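Local coordinates for protein NtrC family transcriptional regulator (Clostridium acetobutylicum ATCC 824, PDB 2Q5C) that probably acts as a sigma-54-dependent, ATP-binding transcriptional regulator, of which this chain is the N-terminal, presumably effector-sensing, PrpR-type domain, at residues K91-S105 against L116-E128. Numbering follows the deposited sequence. Where two conformers were deposited one is given.
Sequences KRFGNELALIAYKHS and LGVKIKEFLFSSE
Strands 96-102 and 119-125 are the two parallel strands of a beta-alpha-beta crossover, linked through helix 109-116, and they pair in register from E96-K119 to Y102-F125. Eight backbone hydrogen bonds run from K119 N to N95 O (2.8 Å) through to K103 N and F125 O (2.7 Å). At the C-terminal ends of the two strands the edge of the Y102 ring meets the face of F125 in a T-shaped stack, centroids 5.3 Å apart and planes at 60°. F125 CG sits between its backbone N and carbonyl carbon (chi1 76°), which folds the ring back over strand 96-102, where F125 CD2 reaches I100 CG2 (3.7 Å). On the same face F123 brings CE2 against A98 CB at 3.5 Å, and E96 and K119 run side by side into a long salt bridge, in which K119 NZ meets E96 OE2 at 3.3 Å from above the carboxylate plane. The other face carries L99 CB against I120 CG2 and A101 CB against L124 CD2, with the E122 carboxylate reaching S105 OG, weakly bonded through OE1. Where the crossover helix ends, K91 NZ donates to L116 O (2.9 Å), while K91 CG lies 3.4 Å from V118 CG1, closer than usual van der Waals contact. I100, F123 and F125 pack against L134 of helix 131-140, and L97 and V118 on V87 of helix 80-90; 119-125 is one edge of the four-stranded parallel sheet, and 96-102 lies between it and strand 145-148.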
ATOM      1  N   LYS A  91     -15.794   6.753   9.253  1.00 22.38           N
ATOM      2  CA  LYS A  91     -17.096   7.372   9.531  1.00 24.21           C
ATOM      3  C   LYS A  91     -17.182   7.836  10.964  1.00 24.88           C
ATOM      4  O   LYS A  91     -18.032   8.691  11.303  1.00 26.87           O
ATOM      5  CB  LYS A  91     -18.233   6.387   9.262  1.00 24.33           C
ATOM      6  CG  LYS A  91     -18.569   6.238   7.820  1.00 26.22           C
ATOM      7  CD  LYS A  91     -19.729   5.241   7.593  1.00 26.33           C
ATOM      8  CE  LYS A  91     -21.058   5.745   8.214  1.00 28.40           C
ATOM      9  NZ  LYS A  91     -22.103   4.679   8.105  1.00 33.14           N
ATOM     10  N   ARG A  92     -16.324   7.322  11.820  1.00 24.27           N
ATOM     11  CA  ARG A  92     -16.388   7.817  13.205  1.00 24.95           C
ATOM     12  C   ARG A  92     -16.042   9.290  13.288  1.00 25.11           C
ATOM     13  O   ARG A  92     -16.397   9.957  14.278  1.00 26.39           O
ATOM     14  CB  ARG A  92     -15.485   7.028  14.124  1.00 25.28           C
ATOM     15  CG  ARG A  92     -14.027   7.254  13.933  1.00 25.89           C
ATOM     16  CD  ARG A  92     -13.318   6.202  14.743  1.00 27.44           C
ATOM     17  NE  ARG A  92     -11.874   6.373  14.859  1.00 28.22           N
ATOM     18  CZ  ARG A  92     -10.993   6.013  13.928  1.00 27.56           C
ATOM     19  NH1 ARG A  92     -11.408   5.490  12.761  1.00 25.66           N
ATOM     20  NH2 ARG A  92      -9.696   6.196  14.152  1.00 30.48           N
ATOM     21  N   PHE A  93     -15.311   9.791  12.290  1.00 24.13           N
ATOM     22  CA  PHE A  93     -14.899  11.207  12.300  1.00 23.89           C
ATOM     23  C   PHE A  93     -15.918  12.129  11.691  1.00 24.96           C
ATOM     24  O   PHE A  93     -15.877  13.344  11.948  1.00 25.43           O
ATOM     25  CB  PHE A  93     -13.562  11.412  11.581  1.00 23.94           C
ATOM     26  CG  PHE A  93     -12.414  10.638  12.160  1.00 24.10           C
ATOM     27  CD1 PHE A  93     -11.958  10.886  13.441  1.00 26.37           C
ATOM     28  CD2 PHE A  93     -11.757   9.682  11.392  1.00 25.19           C
ATOM     29  CE1 PHE A  93     -10.871  10.176  13.961  1.00 28.20           C
ATOM     30  CE2 PHE A  93     -10.658   8.976  11.900  1.00 26.58           C
ATOM     31  CZ  PHE A  93     -10.220   9.226  13.181  1.00 27.85           C
ATOM     32  N   GLY A  94     -16.782  11.605  10.825  1.00 24.44           N
ATOM     33  CA  GLY A  94     -17.744  12.418  10.079  1.00 26.58           C
ATOM     34  C   GLY A  94     -18.186  11.660   8.846  1.00 26.66           C
ATOM     35  O   GLY A  94     -17.699  10.552   8.613  1.00 28.27           O
ATOM     36  N   ASN A  95     -19.103  12.223   8.065  0.50 27.30           N
ATOM     37  CA  ASN A  95     -19.583  11.522   6.859  0.50 27.13           C
ATOM     38  C   ASN A  95     -19.015  11.994   5.525  0.50 26.61           C
ATOM     39  O   ASN A  95     -19.234  11.334   4.505  0.50 26.43           O
ATOM     40  CB  ASN A  95     -21.122  11.457   6.798  0.50 28.51           C
ATOM     41  CG  ASN A  95     -21.782  12.765   7.172  0.50 28.39           C
ATOM     42  OD1 ASN A  95     -21.451  13.826   6.643  0.50 31.71           O
ATOM     43  ND2 ASN A  95     -22.741  12.692   8.091  0.50 33.06           N
ATOM     44  N   GLU A  96     -18.297  13.120   5.522  1.00 25.49           N
ATOM     45  CA  GLU A  96     -17.738  13.641   4.277  1.00 25.98           C
ATOM     46  C   GLU A  96     -16.240  13.379   4.238  1.00 23.33           C
ATOM     47  O   GLU A  96     -15.507  13.836   5.082  1.00 22.85           O
ATOM     48  CB  GLU A  96     -18.052  15.133   4.046  1.00 27.04           C
ATOM     49  CG  GLU A  96     -17.340  15.629   2.781  1.00 31.81           C
ATOM     50  CD  GLU A  96     -17.846  16.959   2.205  1.00 32.30           C
ATOM     51  OE1 GLU A  96     -18.208  17.871   2.988  1.00 39.21           O
ATOM     52  OE2 GLU A  96     -17.860  17.078   0.952  1.00 37.65           O
ATOM     53  N   LEU A  97     -15.816  12.609   3.237  1.00 21.45           N
ATOM     54  CA  LEU A  97     -14.440  12.111   3.199  1.00 22.31           C
ATOM     55  C   LEU A  97     -13.790  12.357   1.858  1.00 21.59           C
ATOM     56  O   LEU A  97     -14.478  12.418   0.849  1.00 22.60           O
ATOM     57  CB  LEU A  97     -14.452  10.580   3.420  1.00 24.09           C
ATOM     58  CG  LEU A  97     -15.437   9.964   4.415  1.00 27.16           C
ATOM     59  CD1 LEU A  97     -15.375   8.444   4.374  1.00 29.44           C
ATOM     60  CD2 LEU A  97     -15.139  10.448   5.806  1.00 30.84           C
ATOM     61  N   ALA A  98     -12.463  12.443   1.854  1.00 20.29           N
ATOM     62  CA  ALA A  98     -11.691  12.388   0.609  1.00 20.47           C
ATOM     63  C   ALA A  98     -11.106  10.995   0.502  1.00 20.22           C
ATOM     64  O   ALA A  98     -10.470  10.540   1.449  1.00 21.22           O
ATOM     65  CB  ALA A  98     -10.559  13.408   0.607  1.00 22.26           C
ATOM     66  N   LEU A  99     -11.321  10.346  -0.630  1.00 19.67           N
ATOM     67  CA  LEU A  99     -10.688   9.049  -0.884  1.00 21.28           C
ATOM     68  C   LEU A  99      -9.618   9.301  -1.919  1.00 21.39           C
ATOM     69  O   LEU A  99      -9.920   9.747  -3.036  1.00 22.33           O
ATOM     70  CB  LEU A  99     -11.743   8.094  -1.418  1.00 21.09           C
ATOM     71  CG  LEU A  99     -11.264   6.686  -1.791  1.00 24.47           C
ATOM     72  CD1 LEU A  99     -10.717   5.961  -0.575  1.00 26.31           C
ATOM     73  CD2 LEU A  99     -12.465   5.966  -2.362  1.00 29.46           C
ATOM     74  N   ILE A 100      -8.366   9.019  -1.556  1.00 21.04           N
ATOM     75  CA  ILE A 100      -7.247   9.336  -2.429  1.00 21.67           C
ATOM     76  C   ILE A 100      -6.639   8.041  -2.939  1.00 21.15           C
ATOM     77  O   ILE A 100      -6.226   7.181  -2.144  1.00 22.85           O
ATOM     78  CB  ILE A 100      -6.189  10.230  -1.733  1.00 22.23           C
ATOM     79  CG1 ILE A 100      -6.845  11.567  -1.322  1.00 23.35           C
ATOM     80  CG2 ILE A 100      -4.965  10.451  -2.654  1.00 23.60           C
ATOM     81  CD1 ILE A 100      -5.947  12.558  -0.646  1.00 21.52           C
ATOM     82  N   ALA A 101      -6.621   7.879  -4.251  1.00 21.19           N
ATOM     83  CA  ALA A 101      -6.085   6.647  -4.832  1.00 21.25           C
ATOM     84  C   ALA A 101      -4.950   6.940  -5.794  1.00 22.13           C
ATOM     85  O   ALA A 101      -4.892   8.010  -6.391  1.00 22.32           O
ATOM     86  CB  ALA A 101      -7.161   5.890  -5.547  1.00 21.62           C
ATOM     87  N   TYR A 102      -4.051   5.972  -5.940  1.00 22.96           N
ATOM     88  CA  TYR A 102      -2.955   6.043  -6.897  1.00 24.20           C
ATOM     89  C   TYR A 102      -3.431   5.639  -8.281  1.00 24.98           C
ATOM     90  O   TYR A 102      -3.868   4.506  -8.473  1.00 25.09           O
ATOM     91  CB  TYR A 102      -1.842   5.080  -6.479  1.00 25.27           C
ATOM     92  CG  TYR A 102      -0.577   5.160  -7.317  1.00 26.81           C
ATOM     93  CD1 TYR A 102       0.148   6.339  -7.376  1.00 28.27           C
ATOM     94  CD2 TYR A 102      -0.086   4.038  -8.005  1.00 28.14           C
ATOM     95  CE1 TYR A 102       1.320   6.438  -8.098  1.00 30.00           C
ATOM     96  CE2 TYR A 102       1.107   4.141  -8.762  1.00 28.18           C
ATOM     97  CZ  TYR A 102       1.791   5.348  -8.781  1.00 29.52           C
ATOM     98  OH  TYR A 102       2.991   5.539  -9.466  1.00 31.36           O
ATOM     99  N   LYS A 103      -3.330   6.581  -9.224  1.00 25.78           N
ATOM    100  CA  LYS A 103      -3.648   6.393 -10.661  1.00 28.86           C
ATOM    101  C   LYS A 103      -5.108   6.103 -11.010  1.00 30.03           C
ATOM    102  O   LYS A 103      -5.683   6.798 -11.858  1.00 31.27           O
ATOM    103  CB  LYS A 103      -2.669   5.413 -11.347  1.00 29.00           C
ATOM    104  CG  LYS A 103      -1.256   5.944 -11.368  1.00 30.44           C
ATOM    105  CD  LYS A 103      -0.268   5.082 -12.159  1.00 32.16           C
ATOM    106  CE  LYS A 103       1.105   5.731 -12.175  1.00 36.79           C
ATOM    107  NZ  LYS A 103       2.175   4.929 -12.878  1.00 41.11           N
ATOM    108  N   HIS A 104      -5.699   5.103 -10.364  1.00 30.32           N
ATOM    109  CA  HIS A 104      -7.032   4.625 -10.715  1.00 31.98           C
ATOM    110  C   HIS A 104      -7.840   4.271  -9.455  1.00 31.79           C
ATOM    111  O   HIS A 104      -7.280   3.821  -8.445  1.00 30.28           O
ATOM    112  CB  HIS A 104      -6.940   3.391 -11.643  1.00 33.15           C
ATOM    113  CG  HIS A 104      -6.171   3.630 -12.913  1.00 38.37           C
ATOM    114  ND1 HIS A 104      -6.600   4.501 -13.895  1.00 42.10           N
ATOM    115  CD2 HIS A 104      -5.009   3.099 -13.368  1.00 41.94           C
ATOM    116  CE1 HIS A 104      -5.731   4.503 -14.894  1.00 43.79           C
ATOM    117  NE2 HIS A 104      -4.756   3.660 -14.598  1.00 44.03           N
ATOM    118  N   SER A 105      -9.154   4.450  -9.534  1.00 31.96           N
ATOM    119  CA  SER A 105     -10.061   3.994  -8.481  1.00 32.61           C
ATOM    120  C   SER A 105      -9.957   2.485  -8.267  1.00 31.88           C
ATOM    121  O   SER A 105      -9.781   1.730  -9.226  1.00 32.22           O
ATOM    122  CB  SER A 105     -11.507   4.305  -8.870  1.00 33.38           C
ATOM    123  OG  SER A 105     -11.632   5.661  -9.268  1.00 37.37           O
ATOM    124  N   LEU A 116     -22.419   2.713   2.304  1.00 23.86           N
ATOM    125  CA  LEU A 116     -21.992   3.110   3.650  1.00 24.42           C
ATOM    126  C   LEU A 116     -22.570   4.446   4.130  1.00 24.53           C
ATOM    127  O   LEU A 116     -22.305   4.871   5.267  1.00 26.05           O
ATOM    128  CB  LEU A 116     -20.453   3.079   3.769  1.00 24.56           C
ATOM    129  CG  LEU A 116     -19.805   1.684   3.806  1.00 24.75           C
ATOM    130  CD1 LEU A 116     -18.302   1.846   3.942  1.00 26.05           C
ATOM    131  CD2 LEU A 116     -20.350   0.836   4.950  1.00 27.25           C
ATOM    132  N   GLY A 117     -23.353   5.108   3.294  1.00 24.39           N
ATOM    133  CA  GLY A 117     -24.055   6.321   3.699  1.00 25.53           C
ATOM    134  C   GLY A 117     -23.110   7.465   3.999  1.00 26.20           C
ATOM    135  O   GLY A 117     -23.260   8.181   5.003  1.00 27.93           O
ATOM    136  N   VAL A 118     -22.125   7.631   3.126  1.00 24.88           N
ATOM    137  CA  VAL A 118     -21.133   8.704   3.217  1.00 24.53           C
ATOM    138  C   VAL A 118     -21.097   9.548   1.953  1.00 24.23           C
ATOM    139  O   VAL A 118     -21.694   9.178   0.931  1.00 24.61           O
ATOM    140  CB  VAL A 118     -19.713   8.134   3.489  1.00 24.75           C
ATOM    141  CG1 VAL A 118     -19.651   7.516   4.856  1.00 25.01           C
ATOM    142  CG2 VAL A 118     -19.317   7.117   2.425  1.00 23.63           C
ATOM    143  N   LYS A 119     -20.444  10.703   2.037  1.00 23.39           N
ATOM    144  CA  LYS A 119     -20.172  11.514   0.870  1.00 24.46           C
ATOM    145  C   LYS A 119     -18.680  11.415   0.639  1.00 24.04           C
ATOM    146  O   LYS A 119     -17.884  11.569   1.572  1.00 24.32           O
ATOM    147  CB  LYS A 119     -20.585  12.977   1.117  1.00 24.99           C
ATOM    148  CG  LYS A 119     -20.557  13.831  -0.143  1.00 30.31           C
ATOM    149  CD  LYS A 119     -21.188  15.197   0.103  1.00 35.73           C
ATOM    150  CE  LYS A 119     -21.016  16.087  -1.127  1.00 38.18           C
ATOM    151  NZ  LYS A 119     -20.652  17.487  -0.728  1.00 42.56           N
ATOM    152  N   ILE A 120     -18.310  11.110  -0.593  1.00 23.28           N
ATOM    153  CA  ILE A 120     -16.916  10.890  -0.923  1.00 23.29           C
ATOM    154  C   ILE A 120     -16.531  11.754  -2.095  1.00 22.88           C
ATOM    155  O   ILE A 120     -17.229  11.759  -3.123  1.00 24.39           O
ATOM    156  CB  ILE A 120     -16.683   9.402  -1.283  1.00 23.43           C
ATOM    157  CG1 ILE A 120     -16.804   8.541  -0.027  1.00 25.86           C
ATOM    158  CG2 ILE A 120     -15.299   9.177  -1.897  1.00 24.44           C
ATOM    159  CD1 ILE A 120     -16.907   7.096  -0.298  1.00 26.78           C
ATOM    160  N   LYS A 121     -15.438  12.490  -1.941  1.00 22.93           N
ATOM    161  CA  LYS A 121     -14.791  13.145  -3.076  1.00 24.32           C
ATOM    162  C   LYS A 121     -13.529  12.359  -3.367  1.00 23.50           C
ATOM    163  O   LYS A 121     -12.707  12.153  -2.487  1.00 22.54           O
ATOM    164  CB  LYS A 121     -14.468  14.603  -2.784  1.00 25.78           C
ATOM    165  CG  LYS A 121     -13.975  15.363  -4.016  1.00 30.34           C
ATOM    166  CD  LYS A 121     -14.282  16.868  -3.917  1.00 33.66           C
ATOM    167  CE  LYS A 121     -13.960  17.625  -5.217  1.00 35.19           C
ATOM    168  NZ  LYS A 121     -14.576  17.023  -6.439  1.00 39.58           N
ATOM    169  N   GLU A 122     -13.401  11.900  -4.602  1.00 23.75           N
ATOM    170  CA  GLU A 122     -12.260  11.084  -5.001  1.00 24.12           C
ATOM    171  C   GLU A 122     -11.187  11.963  -5.626  1.00 24.41           C
ATOM    172  O   GLU A 122     -11.483  12.859  -6.440  1.00 25.79           O
ATOM    173  CB  GLU A 122     -12.751  10.032  -5.983  1.00 24.15           C
ATOM    174  CG  GLU A 122     -11.648   9.124  -6.528  1.00 28.03           C
ATOM    175  CD  GLU A 122     -12.179   8.193  -7.590  1.00 32.45           C
ATOM    176  OE1 GLU A 122     -12.921   7.246  -7.235  1.00 33.65           O
ATOM    177  OE2 GLU A 122     -11.888   8.419  -8.783  1.00 34.81           O
ATOM    178  N   PHE A 123      -9.942  11.720  -5.231  1.00 23.95           N
ATOM    179  CA  PHE A 123      -8.786  12.410  -5.784  1.00 24.92           C
ATOM    180  C   PHE A 123      -7.801  11.355  -6.234  1.00 24.80           C
ATOM    181  O   PHE A 123      -7.589  10.371  -5.527  1.00 24.35           O
ATOM    182  CB  PHE A 123      -8.103  13.280  -4.725  1.00 25.27           C
ATOM    183  CG  PHE A 123      -8.998  14.343  -4.097  1.00 26.94           C
ATOM    184  CD1 PHE A 123      -8.884  15.676  -4.474  1.00 30.35           C
ATOM    185  CD2 PHE A 123      -9.921  14.004  -3.110  1.00 28.19           C
ATOM    186  CE1 PHE A 123      -9.690  16.664  -3.866  1.00 30.25           C
ATOM    187  CE2 PHE A 123     -10.735  14.983  -2.511  1.00 29.57           C
ATOM    188  CZ  PHE A 123     -10.618  16.313  -2.896  1.00 29.89           C
ATOM    189  N   LEU A 124      -7.215  11.543  -7.405  1.00 24.48           N
ATOM    190  CA  LEU A 124      -6.200  10.612  -7.929  1.00 24.75           C
ATOM    191  C   LEU A 124      -4.824  11.266  -7.957  1.00 24.81           C
ATOM    192  O   LEU A 124      -4.714  12.467  -8.207  1.00 25.49           O
ATOM    193  CB  LEU A 124      -6.587  10.118  -9.325  1.00 25.29           C
ATOM    194  CG  LEU A 124      -7.912   9.358  -9.466  1.00 27.44           C
ATOM    195  CD1 LEU A 124      -8.172   8.963 -10.909  1.00 30.58           C
ATOM    196  CD2 LEU A 124      -7.959   8.121  -8.551  1.00 28.35           C
ATOM    197  N   PHE A 125      -3.768  10.505  -7.679  1.00 23.84           N
ATOM    198  CA  PHE A 125      -2.397  11.005  -7.777  1.00 23.71           C
ATOM    199  C   PHE A 125      -1.569   9.986  -8.544  1.00 24.29           C
ATOM    200  O   PHE A 125      -1.902   8.798  -8.558  1.00 23.90           O
ATOM    201  CB  PHE A 125      -1.774  11.381  -6.421  1.00 23.45           C
ATOM    202  CG  PHE A 125      -1.329  10.198  -5.569  1.00 23.09           C
ATOM    203  CD1 PHE A 125       0.023   9.889  -5.410  1.00 26.81           C
ATOM    204  CD2 PHE A 125      -2.267   9.418  -4.899  1.00 23.55           C
ATOM    205  CE1 PHE A 125       0.431   8.813  -4.611  1.00 25.82           C
ATOM    206  CE2 PHE A 125      -1.856   8.315  -4.101  1.00 23.64           C
ATOM    207  CZ  PHE A 125      -0.524   8.018  -3.963  1.00 23.78           C
ATOM    208  N   SER A 126      -0.535  10.469  -9.226  1.00 25.23           N
ATOM    209  CA  SER A 126       0.306   9.605 -10.057  1.00 26.27           C
ATOM    210  C   SER A 126       1.765   9.605  -9.668  1.00 25.60           C
ATOM    211  O   SER A 126       2.554   8.838 -10.244  1.00 26.90           O
ATOM    212  CB  SER A 126       0.176   9.985 -11.538  1.00 27.03           C
ATOM    213  OG  SER A 126      -1.077   9.544 -12.035  1.00 31.80           O
ATOM    214  N   SER A 127       2.140  10.448  -8.712  0.50 24.49           N
ATOM    215  CA  SER A 127       3.523  10.527  -8.266  0.50 24.19           C
ATOM    216  C   SER A 127       3.610  11.017  -6.837  0.50 23.95           C
ATOM    217  O   SER A 127       2.730  11.747  -6.359  0.50 23.62           O
ATOM    218  CB  SER A 127       4.334  11.450  -9.185  0.50 24.72           C
ATOM    219  OG  SER A 127       3.928  12.792  -9.009  0.50 25.08           O
ATOM    220  N   GLU A 128       4.689  10.629  -6.167  1.00 23.59           N
ATOM    221  CA  GLU A 128       4.982  11.055  -4.805  1.00 23.79           C
ATOM    222  C   GLU A 128       4.990  12.568  -4.664  1.00 24.31           C
ATOM    223  O   GLU A 128       4.557  13.103  -3.637  1.00 23.79           O
ATOM    224  CB  GLU A 128       6.356  10.486  -4.390  1.00 23.69           C
ATOM    225  CG  GLU A 128       6.851  10.907  -3.033  1.00 24.82           C
ATOM    226  CD  GLU A 128       8.032  10.105  -2.558  1.00 26.01           C
ATOM    227  OE1 GLU A 128       8.578   9.317  -3.357  1.00 29.22           O
ATOM    228  OE2 GLU A 128       8.389  10.249  -1.372  1.00 30.50           O
TER